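Local structure of ComZ (Thermus thermophilus, 6QVI) at residues Q124-I129 / V520-R525; N72-L77 / T97-A102; Y19-G24 / L110-T115. The protein is a competence-associated pilin that probably sits at the pilus tip and acts as a DNA receptor during natural transformation. One frame throughout, in Å; residues are numbered along the deposited sequence.

Contact 1 of 3, residues Q124-I129 / V520-R525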
ATOM      1  N   GLN A 124     -36.241  -5.511  -0.429  1.00 56.46           N
ATOM      2  CA  GLN A 124     -34.908  -6.081  -0.479  1.00 61.17           C
ATOM      3  C   GLN A 124     -34.106  -5.420  -1.580  1.00 55.45           C
ATOM      4  O   GLN A 124     -34.679  -4.901  -2.546  1.00 47.52           O
ATOM      5  CB  GLN A 124     -34.995  -7.597  -0.671  1.00 54.43           C
ATOM      6  CG  GLN A 124     -35.170  -8.108  -2.048  1.00 56.28           C
ATOM      7  CD  GLN A 124     -35.024  -9.633  -2.083  1.00 66.52           C
ATOM      8  OE1 GLN A 124     -35.389 -10.319  -1.124  1.00 63.48           O
ATOM      9  NE2 GLN A 124     -34.442 -10.160  -3.163  1.00 73.38           N
ATOM     10  N   ALA A 125     -32.777  -5.386  -1.387  1.00 49.61           N
ATOM     11  CA  ALA A 125     -31.854  -4.836  -2.380  1.00 49.81           C
ATOM     12  C   ALA A 125     -30.608  -5.695  -2.519  1.00 51.20           C
ATOM     13  O   ALA A 125     -30.048  -6.191  -1.525  1.00 48.51           O
ATOM     14  CB  ALA A 125     -31.436  -3.407  -2.034  1.00 47.11           C
ATOM     15  N   THR A 126     -30.163  -5.831  -3.762  1.00 45.98           N
ATOM     16  CA  THR A 126     -28.929  -6.527  -4.058  1.00 56.79           C
ATOM     17  C   THR A 126     -27.855  -5.518  -4.445  1.00 53.83           C
ATOM     18  O   THR A 126     -28.042  -4.723  -5.379  1.00 45.78           O
ATOM     19  CB  THR A 126     -29.099  -7.497  -5.215  1.00 66.52           C
ATOM     20  OG1 THR A 126     -30.001  -8.531  -4.829  1.00 68.81           O
ATOM     21  CG2 THR A 126     -27.736  -8.106  -5.566  1.00 78.28           C
ATOM     22  N   PHE A 127     -26.701  -5.627  -3.790  1.00 53.46           N
ATOM     23  CA  PHE A 127     -25.561  -4.775  -4.064  1.00 65.60           C
ATOM     24  C   PHE A 127     -24.397  -5.588  -4.596  1.00 61.61           C
ATOM     25  O   PHE A 127     -24.245  -6.769  -4.288  1.00 51.34           O
ATOM     26  CB  PHE A 127     -25.098  -4.035  -2.829  1.00 67.66           C
ATOM     27  CG  PHE A 127     -26.172  -3.413  -2.075  1.00 70.79           C
ATOM     28  CD1 PHE A 127     -26.923  -4.156  -1.186  1.00 70.66           C
ATOM     29  CD2 PHE A 127     -26.443  -2.067  -2.243  1.00 71.55           C
ATOM     30  CE1 PHE A 127     -27.936  -3.565  -0.464  1.00 65.68           C
ATOM     31  CE2 PHE A 127     -27.469  -1.481  -1.534  1.00 73.03           C
ATOM     32  CZ  PHE A 127     -28.207  -2.232  -0.637  1.00 66.26           C
ATOM     33  N   ARG A 128     -23.471  -4.889  -5.207  1.00 70.46           N
ATOM     34  CA  ARG A 128     -22.224  -5.470  -5.618  1.00 64.78           C
ATOM     35  C   ARG A 128     -21.278  -4.551  -4.897  1.00 56.89           C
ATOM     36  O   ARG A 128     -21.310  -3.377  -5.093  1.00 52.60           O
ATOM     37  CB  ARG A 128     -22.038  -5.374  -7.100  1.00 68.06           C
ATOM     38  CG  ARG A 128     -20.633  -5.006  -7.488  1.00 78.90           C
ATOM     39  CD  ARG A 128     -20.085  -5.947  -8.528  1.00 80.88           C
ATOM     40  NE  ARG A 128     -21.010  -6.144  -9.621  1.00 93.83           N
ATOM     41  CZ  ARG A 128     -21.192  -7.311 -10.210  1.00 97.04           C
ATOM     42  NH1 ARG A 128     -20.502  -8.363  -9.796  1.00 95.05           N
ATOM     43  NH2 ARG A 128     -22.058  -7.422 -11.203  1.00 96.73           N
ATOM     44  N   ILE A 129     -20.458  -5.097  -4.031  1.00 49.56           N
ATOM     45  CA  ILE A 129     -19.553  -4.318  -3.201  1.00 58.59           C
ATOM     46  C   ILE A 129     -18.155  -4.889  -3.310  1.00 67.27           C
ATOM     47  O   ILE A 129     -17.937  -6.074  -3.026  1.00 59.38           O
ATOM     48  CB  ILE A 129     -19.968  -4.289  -1.724  1.00 57.66           C
ATOM     49  CG1 ILE A 129     -21.445  -3.894  -1.595  1.00 61.28           C
ATOM     50  CG2 ILE A 129     -19.043  -3.363  -0.923  1.00 50.33           C
ATOM     51  CD1 ILE A 129     -21.870  -3.884  -0.157  1.00 46.33           C
ATOM     52  N   VAL A 520     -25.944  -0.663  -6.663  1.00 64.03           N
ATOM     53  CA  VAL A 520     -27.230  -1.338  -6.483  1.00 64.76           C
ATOM     54  C   VAL A 520     -27.579  -2.070  -7.767  1.00 62.19           C
ATOM     55  O   VAL A 520     -27.757  -1.436  -8.813  1.00 66.64           O
ATOM     56  CB  VAL A 520     -28.364  -0.352  -6.142  1.00 53.44           C
ATOM     57  CG1 VAL A 520     -29.691  -1.092  -6.208  1.00 56.58           C
ATOM     58  CG2 VAL A 520     -28.198   0.240  -4.764  1.00 43.34           C
ATOM     59  N   LEU A 521     -27.742  -3.393  -7.680  1.00 55.98           N
ATOM     60  CA  LEU A 521     -28.083  -4.183  -8.857  1.00 61.71           C
ATOM     61  C   LEU A 521     -29.582  -4.369  -9.012  1.00 70.07           C
ATOM     62  O   LEU A 521     -30.064  -4.568 -10.130  1.00 75.58           O
ATOM     63  CB  LEU A 521     -27.424  -5.567  -8.817  1.00 66.24           C
ATOM     64  CG  LEU A 521     -25.885  -5.675  -8.808  1.00 65.70           C
ATOM     65  CD1 LEU A 521     -25.460  -7.113  -8.948  1.00 59.35           C
ATOM     66  CD2 LEU A 521     -25.228  -4.815  -9.875  1.00 64.35           C
ATOM     67  N   SER A 522     -30.328  -4.292  -7.917  1.00 68.55           N
ATOM     68  CA  SER A 522     -31.764  -4.475  -7.983  1.00 48.20           C
ATOM     69  C   SER A 522     -32.412  -3.990  -6.706  1.00 51.76           C
ATOM     70  O   SER A 522     -31.801  -3.968  -5.635  1.00 51.89           O
ATOM     71  CB  SER A 522     -32.122  -5.932  -8.235  1.00 48.34           C
ATOM     72  OG  SER A 522     -31.864  -6.673  -7.071  1.00 58.15           O
ATOM     73  N   TYR A 523     -33.685  -3.648  -6.819  1.00 56.58           N
ATOM     74  CA  TYR A 523     -34.426  -3.270  -5.628  1.00 47.53           C
ATOM     75  C   TYR A 523     -35.868  -3.721  -5.770  1.00 53.69           C
ATOM     76  O   TYR A 523     -36.457  -3.612  -6.851  1.00 50.45           O
ATOM     77  CB  TYR A 523     -34.307  -1.783  -5.426  1.00 36.72           C
ATOM     78  CG  TYR A 523     -35.369  -1.181  -4.596  1.00 51.58           C
ATOM     79  CD1 TYR A 523     -35.161  -0.933  -3.244  1.00 50.86           C
ATOM     80  CD2 TYR A 523     -36.569  -0.796  -5.161  1.00 60.72           C
ATOM     81  CE1 TYR A 523     -36.139  -0.321  -2.489  1.00 60.77           C
ATOM     82  CE2 TYR A 523     -37.540  -0.196  -4.415  1.00 67.35           C
ATOM     83  CZ  TYR A 523     -37.337   0.029  -3.093  1.00 69.38           C
ATOM     84  OH  TYR A 523     -38.370   0.612  -2.396  1.00 85.58           O
ATOM     85  N   GLU A 524     -36.422  -4.236  -4.678  1.00 55.08           N
ATOM     86  CA  GLU A 524     -37.734  -4.845  -4.750  1.00 46.92           C
ATOM     87  C   GLU A 524     -38.522  -4.673  -3.450  1.00 49.12           C
ATOM     88  O   GLU A 524     -37.960  -4.756  -2.353  1.00 50.79           O
ATOM     89  CB  GLU A 524     -37.530  -6.312  -5.110  1.00 47.80           C
ATOM     90  CG  GLU A 524     -38.562  -7.288  -4.647  1.00 72.60           C
ATOM     91  CD  GLU A 524     -38.240  -8.713  -5.096  1.00 90.34           C
ATOM     92  OE1 GLU A 524     -37.039  -9.019  -5.356  1.00 91.05           O
ATOM     93  OE2 GLU A 524     -39.196  -9.521  -5.198  1.00102.19           O
ATOM     94  N   ARG A 525     -39.826  -4.422  -3.571  1.00 46.48           N
ATOM     95  CA  ARG A 525     -40.707  -4.420  -2.405  1.00 54.79           C
ATOM     96  C   ARG A 525     -41.967  -5.213  -2.731  1.00 60.71           C
ATOM     97  O   ARG A 525     -42.610  -4.958  -3.758  1.00 56.31           O
ATOM     98  CB  ARG A 525     -41.069  -3.011  -1.960  1.00 42.91           C
ATOM     99  CG  ARG A 525     -41.481  -2.114  -3.035  1.00 41.33           C
ATOM    100  CD  ARG A 525     -42.308  -1.001  -2.489  1.00 46.25           C
ATOM    101  NE  ARG A 525     -42.753  -0.120  -3.568  1.00 51.29           N
ATOM    102  CZ  ARG A 525     -42.024   0.857  -4.099  1.00 51.38           C
ATOM    103  NH1 ARG A 525     -40.796   1.095  -3.646  1.00 61.37           N
ATOM    104  NH2 ARG A 525     -42.541   1.614  -5.062  1.00 45.42           N
TER

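Contact 2 of 3, residues N72-L77 / T97-A102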
ATOM      1  N   ASN A  72     -23.949 -19.850   7.194  1.00 67.43           N
ATOM      2  CA  ASN A  72     -24.740 -20.370   6.093  1.00 61.89           C
ATOM      3  C   ASN A  72     -25.174 -19.216   5.246  1.00 71.11           C
ATOM      4  O   ASN A  72     -26.338 -19.008   5.052  1.00 78.97           O
ATOM      5  CB  ASN A  72     -25.941 -21.143   6.578  1.00 62.62           C
ATOM      6  CG  ASN A  72     -25.567 -22.451   7.165  1.00 71.27           C
ATOM      7  OD1 ASN A  72     -24.762 -23.168   6.610  1.00 74.55           O
ATOM      8  ND2 ASN A  72     -26.151 -22.778   8.286  1.00 71.54           N
ATOM      9  N   ASN A  73     -24.223 -18.406   4.812  1.00 71.28           N
ATOM     10  CA  ASN A  73     -24.456 -17.212   4.034  1.00 69.30           C
ATOM     11  C   ASN A  73     -25.482 -16.227   4.552  1.00 70.71           C
ATOM     12  O   ASN A  73     -26.029 -15.509   3.776  1.00 76.61           O
ATOM     13  CB  ASN A  73     -24.818 -17.571   2.615  1.00 73.12           C
ATOM     14  CG  ASN A  73     -23.797 -18.440   1.967  1.00 81.51           C
ATOM     15  OD1 ASN A  73     -22.625 -18.128   1.956  1.00 76.11           O
ATOM     16  ND2 ASN A  73     -24.242 -19.546   1.418  1.00 90.32           N
ATOM     17  N   ARG A  74     -25.679 -16.104   5.847  1.00 62.02           N
ATOM     18  CA  ARG A  74     -26.682 -15.225   6.340  1.00 56.16           C
ATOM     19  C   ARG A  74     -26.208 -14.568   7.616  1.00 56.36           C
ATOM     20  O   ARG A  74     -25.488 -15.146   8.380  1.00 56.23           O
ATOM     21  CB  ARG A  74     -27.938 -16.062   6.528  1.00 60.78           C
ATOM     22  CG  ARG A  74     -28.873 -15.686   7.647  1.00 66.66           C
ATOM     23  CD  ARG A  74     -29.829 -16.818   7.960  1.00 69.82           C
ATOM     24  NE  ARG A  74     -30.223 -16.810   9.356  1.00 73.76           N
ATOM     25  CZ  ARG A  74     -31.230 -16.107   9.845  1.00 78.80           C
ATOM     26  NH1 ARG A  74     -31.964 -15.356   9.062  1.00 81.59           N
ATOM     27  NH2 ARG A  74     -31.512 -16.157  11.125  1.00 85.26           N
ATOM     28  N   LEU A  75     -26.606 -13.333   7.822  1.00 48.86           N
ATOM     29  CA  LEU A  75     -26.220 -12.607   8.996  1.00 60.05           C
ATOM     30  C   LEU A  75     -27.325 -11.686   9.410  1.00 56.62           C
ATOM     31  O   LEU A  75     -27.693 -10.823   8.687  1.00 59.53           O
ATOM     32  CB  LEU A  75     -24.989 -11.799   8.693  1.00 62.31           C
ATOM     33  CG  LEU A  75     -24.717 -10.691   9.677  1.00 61.85           C
ATOM     34  CD1 LEU A  75     -24.212 -11.325  10.940  1.00 69.91           C
ATOM     35  CD2 LEU A  75     -23.678  -9.762   9.132  1.00 66.90           C
ATOM     36  N   VAL A  76     -27.804 -11.826  10.623  1.00 47.71           N
ATOM     37  CA  VAL A  76     -28.923 -11.016  11.063  1.00 50.45           C
ATOM     38  C   VAL A  76     -28.427  -9.701  11.619  1.00 51.31           C
ATOM     39  O   VAL A  76     -27.717  -9.675  12.624  1.00 66.81           O
ATOM     40  CB  VAL A  76     -29.782 -11.763  12.093  1.00 55.97           C
ATOM     41  CG1 VAL A  76     -30.850 -10.836  12.610  1.00 49.90           C
ATOM     42  CG2 VAL A  76     -30.412 -12.979  11.411  1.00 46.94           C
ATOM     43  N   LEU A  77     -28.853  -8.601  10.998  1.00 51.95           N
ATOM     44  CA  LEU A  77     -28.498  -7.271  11.489  1.00 53.77           C
ATOM     45  C   LEU A  77     -29.510  -6.678  12.460  1.00 62.62           C
ATOM     46  O   LEU A  77     -29.143  -5.766  13.205  1.00 58.23           O
ATOM     47  CB  LEU A  77     -28.352  -6.281  10.347  1.00 55.02           C
ATOM     48  CG  LEU A  77     -27.519  -6.698   9.168  1.00 57.00           C
ATOM     49  CD1 LEU A  77     -27.709  -5.639   8.090  1.00 56.70           C
ATOM     50  CD2 LEU A  77     -26.083  -6.860   9.609  1.00 58.70           C
ATOM     51  N   THR A  97     -31.965  -8.710   7.539  1.00 43.17           N
ATOM     52  CA  THR A  97     -31.041  -9.822   7.386  1.00 49.80           C
ATOM     53  C   THR A  97     -30.174  -9.547   6.177  1.00 55.93           C
ATOM     54  O   THR A  97     -30.660  -9.042   5.159  1.00 57.46           O
ATOM     55  CB  THR A  97     -31.757 -11.168   7.183  1.00 57.82           C
ATOM     56  OG1 THR A  97     -32.688 -11.390   8.245  1.00 76.54           O
ATOM     57  CG2 THR A  97     -30.761 -12.284   7.200  1.00 58.69           C
ATOM     58  N   LEU A  98     -28.886  -9.872   6.308  1.00 57.18           N
ATOM     59  CA  LEU A  98     -27.896  -9.670   5.258  1.00 54.45           C
ATOM     60  C   LEU A  98     -27.453 -11.029   4.753  1.00 50.00           C
ATOM     61  O   LEU A  98     -27.053 -11.881   5.552  1.00 55.31           O
ATOM     62  CB  LEU A  98     -26.690  -8.883   5.779  1.00 55.37           C
ATOM     63  CG  LEU A  98     -25.583  -8.763   4.721  1.00 51.46           C
ATOM     64  CD1 LEU A  98     -26.138  -8.048   3.515  1.00 47.71           C
ATOM     65  CD2 LEU A  98     -24.333  -8.065   5.255  1.00 49.53           C
ATOM     66  N   TYR A  99     -27.574 -11.243   3.447  1.00 47.73           N
ATOM     67  CA  TYR A  99     -27.219 -12.509   2.814  1.00 51.68           C
ATOM     68  C   TYR A  99     -26.107 -12.314   1.791  1.00 55.76           C
ATOM     69  O   TYR A  99     -26.172 -11.395   0.962  1.00 50.94           O
ATOM     70  CB  TYR A  99     -28.439 -13.114   2.112  1.00 45.04           C
ATOM     71  CG  TYR A  99     -29.636 -13.277   2.994  1.00 68.13           C
ATOM     72  CD1 TYR A  99     -30.548 -12.240   3.154  1.00 66.67           C
ATOM     73  CD2 TYR A  99     -29.881 -14.476   3.641  1.00 76.03           C
ATOM     74  CE1 TYR A  99     -31.662 -12.388   3.945  1.00 63.92           C
ATOM     75  CE2 TYR A  99     -30.993 -14.642   4.422  1.00 73.31           C
ATOM     76  CZ  TYR A  99     -31.893 -13.603   4.579  1.00 67.75           C
ATOM     77  OH  TYR A  99     -32.999 -13.800   5.415  1.00 62.61           O
ATOM     78  N   LYS A 100     -25.118 -13.195   1.811  1.00 62.51           N
ATOM     79  CA  LYS A 100     -24.083 -13.167   0.788  1.00 69.36           C
ATOM     80  C   LYS A 100     -24.347 -14.252  -0.242  1.00 65.44           C
ATOM     81  O   LYS A 100     -24.906 -15.307   0.066  1.00 67.78           O
ATOM     82  CB  LYS A 100     -22.678 -13.317   1.374  1.00 74.80           C
ATOM     83  CG  LYS A 100     -22.201 -14.728   1.515  1.00 81.56           C
ATOM     84  CD  LYS A 100     -20.830 -14.748   2.148  1.00 87.35           C
ATOM     85  CE  LYS A 100     -19.884 -15.561   1.331  1.00 92.46           C
ATOM     86  NZ  LYS A 100     -18.771 -15.954   2.220  1.00 97.52           N
ATOM     87  N   ASP A 101     -23.955 -13.966  -1.477  1.00 68.21           N
ATOM     88  CA  ASP A 101     -24.079 -14.924  -2.563  1.00 76.07           C
ATOM     89  C   ASP A 101     -23.075 -16.054  -2.413  1.00 81.02           C
ATOM     90  O   ASP A 101     -21.897 -15.824  -2.127  1.00 91.63           O
ATOM     91  CB  ASP A 101     -23.849 -14.210  -3.895  1.00 86.01           C
ATOM     92  CG  ASP A 101     -24.327 -15.018  -5.089  1.00 99.50           C
ATOM     93  OD1 ASP A 101     -25.456 -14.758  -5.576  1.00 95.79           O
ATOM     94  OD2 ASP A 101     -23.568 -15.907  -5.542  1.00109.85           O
ATOM     95  N   ALA A 102     -23.534 -17.283  -2.654  1.00 81.27           N
ATOM     96  CA  ALA A 102     -22.634 -18.421  -2.519  1.00 95.06           C
ATOM     97  C   ALA A 102     -21.508 -18.354  -3.548  1.00109.34           C
ATOM     98  O   ALA A 102     -20.354 -18.661  -3.225  1.00110.95           O
ATOM     99  CB  ALA A 102     -23.406 -19.729  -2.656  1.00 90.20           C
TER

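Contact 3 of 3, residues Y19-G24 / L110-T115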
ATOM      1  N   TYR A  19     -43.709   1.157   4.861  1.00 66.25           N
ATOM      2  CA  TYR A  19     -42.848   2.092   5.551  1.00 63.64           C
ATOM      3  C   TYR A  19     -42.046   1.414   6.606  1.00 64.44           C
ATOM      4  O   TYR A  19     -40.929   1.749   6.840  1.00 70.18           O
ATOM      5  CB  TYR A  19     -43.641   3.212   6.180  1.00 64.64           C
ATOM      6  CG  TYR A  19     -42.816   4.077   7.072  1.00 66.68           C
ATOM      7  CD1 TYR A  19     -42.112   5.135   6.570  1.00 75.87           C
ATOM      8  CD2 TYR A  19     -42.731   3.830   8.406  1.00 69.47           C
ATOM      9  CE1 TYR A  19     -41.341   5.927   7.379  1.00 72.85           C
ATOM     10  CE2 TYR A  19     -41.961   4.610   9.222  1.00 76.71           C
ATOM     11  CZ  TYR A  19     -41.271   5.658   8.697  1.00 79.89           C
ATOM     12  OH  TYR A  19     -40.509   6.447   9.500  1.00 87.97           O
ATOM     13  N   ALA A  20     -42.611   0.425   7.228  1.00 57.10           N
ATOM     14  CA  ALA A  20     -41.897  -0.251   8.250  1.00 62.78           C
ATOM     15  C   ALA A  20     -40.738  -0.961   7.649  1.00 63.83           C
ATOM     16  O   ALA A  20     -39.672  -0.920   8.165  1.00 50.51           O
ATOM     17  CB  ALA A  20     -42.795  -1.237   8.929  1.00 52.80           C
ATOM     18  N   ALA A  21     -40.951  -1.638   6.551  1.00 57.61           N
ATOM     19  CA  ALA A  21     -39.877  -2.367   5.937  1.00 56.62           C
ATOM     20  C   ALA A  21     -38.850  -1.439   5.359  1.00 63.35           C
ATOM     21  O   ALA A  21     -37.677  -1.624   5.542  1.00 62.26           O
ATOM     22  CB  ALA A  21     -40.423  -3.268   4.869  1.00 42.16           C
ATOM     23  N   GLU A  22     -39.313  -0.427   4.670  1.00 66.42           N
ATOM     24  CA  GLU A  22     -38.427   0.544   4.038  1.00 57.79           C
ATOM     25  C   GLU A  22     -37.625   1.314   5.078  1.00 63.97           C
ATOM     26  O   GLU A  22     -36.531   1.810   4.782  1.00 67.80           O
ATOM     27  CB  GLU A  22     -39.246   1.545   3.240  1.00 51.29           C
ATOM     28  CG  GLU A  22     -39.487   1.186   1.821  1.00 64.71           C
ATOM     29  CD  GLU A  22     -38.319   1.536   0.938  1.00 88.32           C
ATOM     30  OE1 GLU A  22     -38.026   0.749   0.013  1.00 95.22           O
ATOM     31  OE2 GLU A  22     -37.690   2.596   1.172  1.00 99.37           O
ATOM     32  N   ALA A  23     -38.128   1.385   6.308  1.00 60.50           N
ATOM     33  CA  ALA A  23     -37.321   1.922   7.383  1.00 60.59           C
ATOM     34  C   ALA A  23     -36.116   1.040   7.640  1.00 61.57           C
ATOM     35  O   ALA A  23     -35.000   1.538   7.875  1.00 67.53           O
ATOM     36  CB  ALA A  23     -38.156   2.076   8.662  1.00 59.22           C
ATOM     37  N   GLY A  24     -36.318  -0.276   7.616  1.00 55.55           N
ATOM     38  CA  GLY A  24     -35.204  -1.165   7.896  1.00 67.90           C
ATOM     39  C   GLY A  24     -34.186  -1.184   6.775  1.00 64.10           C
ATOM     40  O   GLY A  24     -32.982  -1.103   7.010  1.00 71.71           O
ATOM     41  N   LEU A 110     -29.539  -7.384   0.908  1.00 40.41           N
ATOM     42  CA  LEU A 110     -30.072  -6.855   2.167  1.00 53.77           C
ATOM     43  C   LEU A 110     -31.600  -7.015   2.160  1.00 54.94           C
ATOM     44  O   LEU A 110     -32.260  -6.601   1.200  1.00 57.05           O
ATOM     45  CB  LEU A 110     -29.697  -5.387   2.330  1.00 38.06           C
ATOM     46  CG  LEU A 110     -30.015  -4.699   3.650  1.00 50.70           C
ATOM     47  CD1 LEU A 110     -29.566  -5.457   4.937  1.00 50.43           C
ATOM     48  CD2 LEU A 110     -29.552  -3.264   3.625  1.00 51.45           C
ATOM     49  N   VAL A 111     -32.153  -7.677   3.181  1.00 54.13           N
ATOM     50  CA  VAL A 111     -33.594  -7.959   3.247  1.00 55.86           C
ATOM     51  C   VAL A 111     -34.164  -7.454   4.569  1.00 51.97           C
ATOM     52  O   VAL A 111     -33.656  -7.798   5.646  1.00 51.26           O
ATOM     53  CB  VAL A 111     -33.892  -9.466   3.074  1.00 52.51           C
ATOM     54  CG1 VAL A 111     -35.236  -9.821   3.602  1.00 55.75           C
ATOM     55  CG2 VAL A 111     -33.867  -9.840   1.650  1.00 56.36           C
ATOM     56  N   SER A 112     -35.236  -6.704   4.477  1.00 48.53           N
ATOM     57  CA  SER A 112     -35.910  -6.177   5.623  1.00 60.30           C
ATOM     58  C   SER A 112     -37.384  -6.527   5.598  1.00 61.06           C
ATOM     59  O   SER A 112     -38.115  -5.960   4.857  1.00 55.94           O
ATOM     60  CB  SER A 112     -35.720  -4.677   5.623  1.00 67.71           C
ATOM     61  OG  SER A 112     -36.861  -3.984   6.026  1.00 73.45           O
ATOM     62  N   GLU A 113     -37.805  -7.470   6.421  1.00 67.46           N
ATOM     63  CA  GLU A 113     -39.194  -7.876   6.532  1.00 58.34           C
ATOM     64  C   GLU A 113     -39.878  -6.988   7.523  1.00 57.00           C
ATOM     65  O   GLU A 113     -39.544  -7.019   8.648  1.00 52.39           O
ATOM     66  CB  GLU A 113     -39.272  -9.274   7.098  1.00 66.20           C
ATOM     67  CG  GLU A 113     -38.827 -10.375   6.167  1.00 85.24           C
ATOM     68  CD  GLU A 113     -38.757 -11.730   6.837  1.00103.06           C
ATOM     69  OE1 GLU A 113     -37.762 -12.448   6.658  1.00106.55           O
ATOM     70  OE2 GLU A 113     -39.702 -12.092   7.546  1.00112.06           O
ATOM     71  N   GLY A 114     -40.865  -6.219   7.124  1.00 56.83           N
ATOM     72  CA  GLY A 114     -41.539  -5.344   8.059  1.00 65.71           C
ATOM     73  C   GLY A 114     -42.982  -5.684   8.345  1.00 62.72           C
ATOM     74  O   GLY A 114     -43.620  -6.337   7.573  1.00 52.47           O
ATOM     75  N   THR A 115     -43.474  -5.291   9.507  1.00 67.12           N
ATOM     76  CA  THR A 115     -44.854  -5.544   9.868  1.00 67.74           C
ATOM     77  C   THR A 115     -45.414  -4.354  10.539  1.00 63.63           C
ATOM     78  O   THR A 115     -44.733  -3.733  11.277  1.00 58.09           O
ATOM     79  CB  THR A 115     -45.049  -6.659  10.877  1.00 66.73           C
ATOM     80  OG1 THR A 115     -44.502  -6.250  12.112  1.00 71.89           O
ATOM     81  CG2 THR A 115     -44.397  -7.919  10.463  1.00 70.84           C
TER

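Contact 1 of 3, residues Q124-I129 / V520-R525
The carbonyl oxygen of Thr126 is gripped by two successive amides of the neighbouring strand: Leu521 N meets Thr126 O at 2.7 Å, almost head-on, while Ser522 N adds a weak bond to Thr126 O at 3.4 Å. Two residues therefore face one, which makes a classic beta bulge, and the register of the antiparallel strands slips by one between Thr126 and Phe127. Before the slip the pairing is regular. Thr126 N bonds Ser522 O at 3.1 Å, and Gln124 and Glu524 exchange two backbone bonds, with Gln124 N 2.7 Å from Glu524 O. These bonds attach strand 517-529, which returns after the beta-solenoid domain, to strand 120-130 in the antiparallel sheet of the pseudopilin-like domain, so that residues nearly 400 positions apart become neighbours. Ala125, Phe127, Val520 and Tyr523 lie on one face of this sheet. Phe127 and Val520 run side by side there, Val520 CG2 meeting Phe127 CE2 obliquely at 3.7 Å, and the large phenyl ring also reaches Leu32 of helix 12-40, as suits a residue between sheet and helix. Tyr523 packs on Leu25 and sends its hydroxyl to Glu22, both of that helix; Arg525 NH1 adds a weak bond to the hydroxyl from the edge of the ring, in its plane. The other face carries Gln124, Thr126, Ser522 and Glu524, polar residues suited to a surface. Gln124 and Glu524 extend alongside each other, with amide and carboxylate planes 60° apart and Gln124 NE2 3.6 Å from Glu524 OE1. In Thr126 (chi1 -65°) OG1 lies beside the backbone N, and the other branch, CG2, comes 4.1 Å from Leu521 CB. Leu521 then lays CD1 over one face of the Arg128 guanidinium, 4.1 Å from NH2 of Arg128.

Contact 2 of 3, residues N72-L77 / T97-A102
Strands 74-76 and 97-100 run antiparallel, 163° between their directions and 4.6 Å between their axes, with Leu75 and Leu98 as the hydrogen-bonded pair. Leu75 N lies 2.7 Å from Leu98 O, and Leu98 N returns the bond to Leu75 O at 2.8 Å. Asn73 extends the pairing, its O taking the N-H of Lys100 from above the carbonyl plane. Its backbone has a positive phi, 51°, a conformation asparagine tolerates well, and its side chain crosses that of Lys100 at about a right angle, OD1 resting 3.5 Å from Lys100 CG. The lysine's ammonium end finds its partner elsewhere, at the carbonyl of Ala56. On one face Arg74 and Tyr99 lie side by side, with Arg74 CB 3.8 Å from Tyr99 CD2. CB and CG of Arg74 follow the tyrosine ring, which suits an arginine on an exposed strand; NH1 comes 3.8 Å from Thr97 CG2, while Val76 CG2 sits over one face of the guanidinium, toward its rim. Leu75 and Leu98 share the other face, their CD2 atoms 4.3 Å apart; from the corner where the chain turns into strand 78-84, Leu77 brings CD1 to 4.1 Å from Leu98 CB. Beyond the two segments Leu98 reaches Leu32 and Leu77 reaches Tyr28, both of helix 12-40. A short marginal strand on an antiparallel sheet whose apolar face packs on a long N-terminal helix is in keeping with the pilin-like fold.

Contact 3 of 3, residues Y19-G24 / L110-T115
With chi1 at 141°, off the usual staggered positions, Ser112 carries its OG toward the helix, where it meets the carbonyl of Ala21. The hydroxyl donates a hydrogen bond to Ala21 O, OG to O 2.5 Å, coming in from the side of the C=O and tilted modestly out of the carbonyl plane. The same oxygen receives a weak bond from Gly24 N at 2.8 Å within the helix, so it serves two donors at once. Serine suits this spot because it is short enough to fit under the helix and still brings a donor. Around it small residues allow a close approach: the CA atoms of Ala21 and Gly114 are 4.0 Å apart. At Gly114 a CB would probably crowd the Ala21 backbone, and one on Gly24 would probably crowd Ser112 OG. The methyl of Ala21 fits against the strand backbone, CB 3.5 Å from Ser112 O and 3.7 Å from Gly114 N, and Ala20 CB approaches Thr115 O at 3.9 Å. Replacing Ser112 by alanine is likely to cost these two segments their hydrogen bond and leave Ala21 O, of the two donors named here, with just the weak one from Gly24 N. In this buried setting the small residues let helix 12-40 lie close to the strand backbone, and the one hydroxyl gives a buried carbonyl a second donor.

All three contacts belong to the pilin-like part of ComZ and share one antiparallel sheet, yet they differ in depth. Contact 3 is buried, helix against strand, and relies on small residues and a lone side-chain hydrogen bond; contacts 1 and 2 lie at the surface and join strands by repeated backbone bonds, each with one apolar face turned to helix 12-40. Strand 107-115, used by contact 3, runs between the strands 90-100 and 120-130 of the other two: Thr97 N meets Val111 O, and Leu110 N meets Ala125 O. A polar bond between tyrosine and glutamate side chains also joins contacts 1 and 3. Contacts 1 and 2 do not touch, their centres about 14 Å apart.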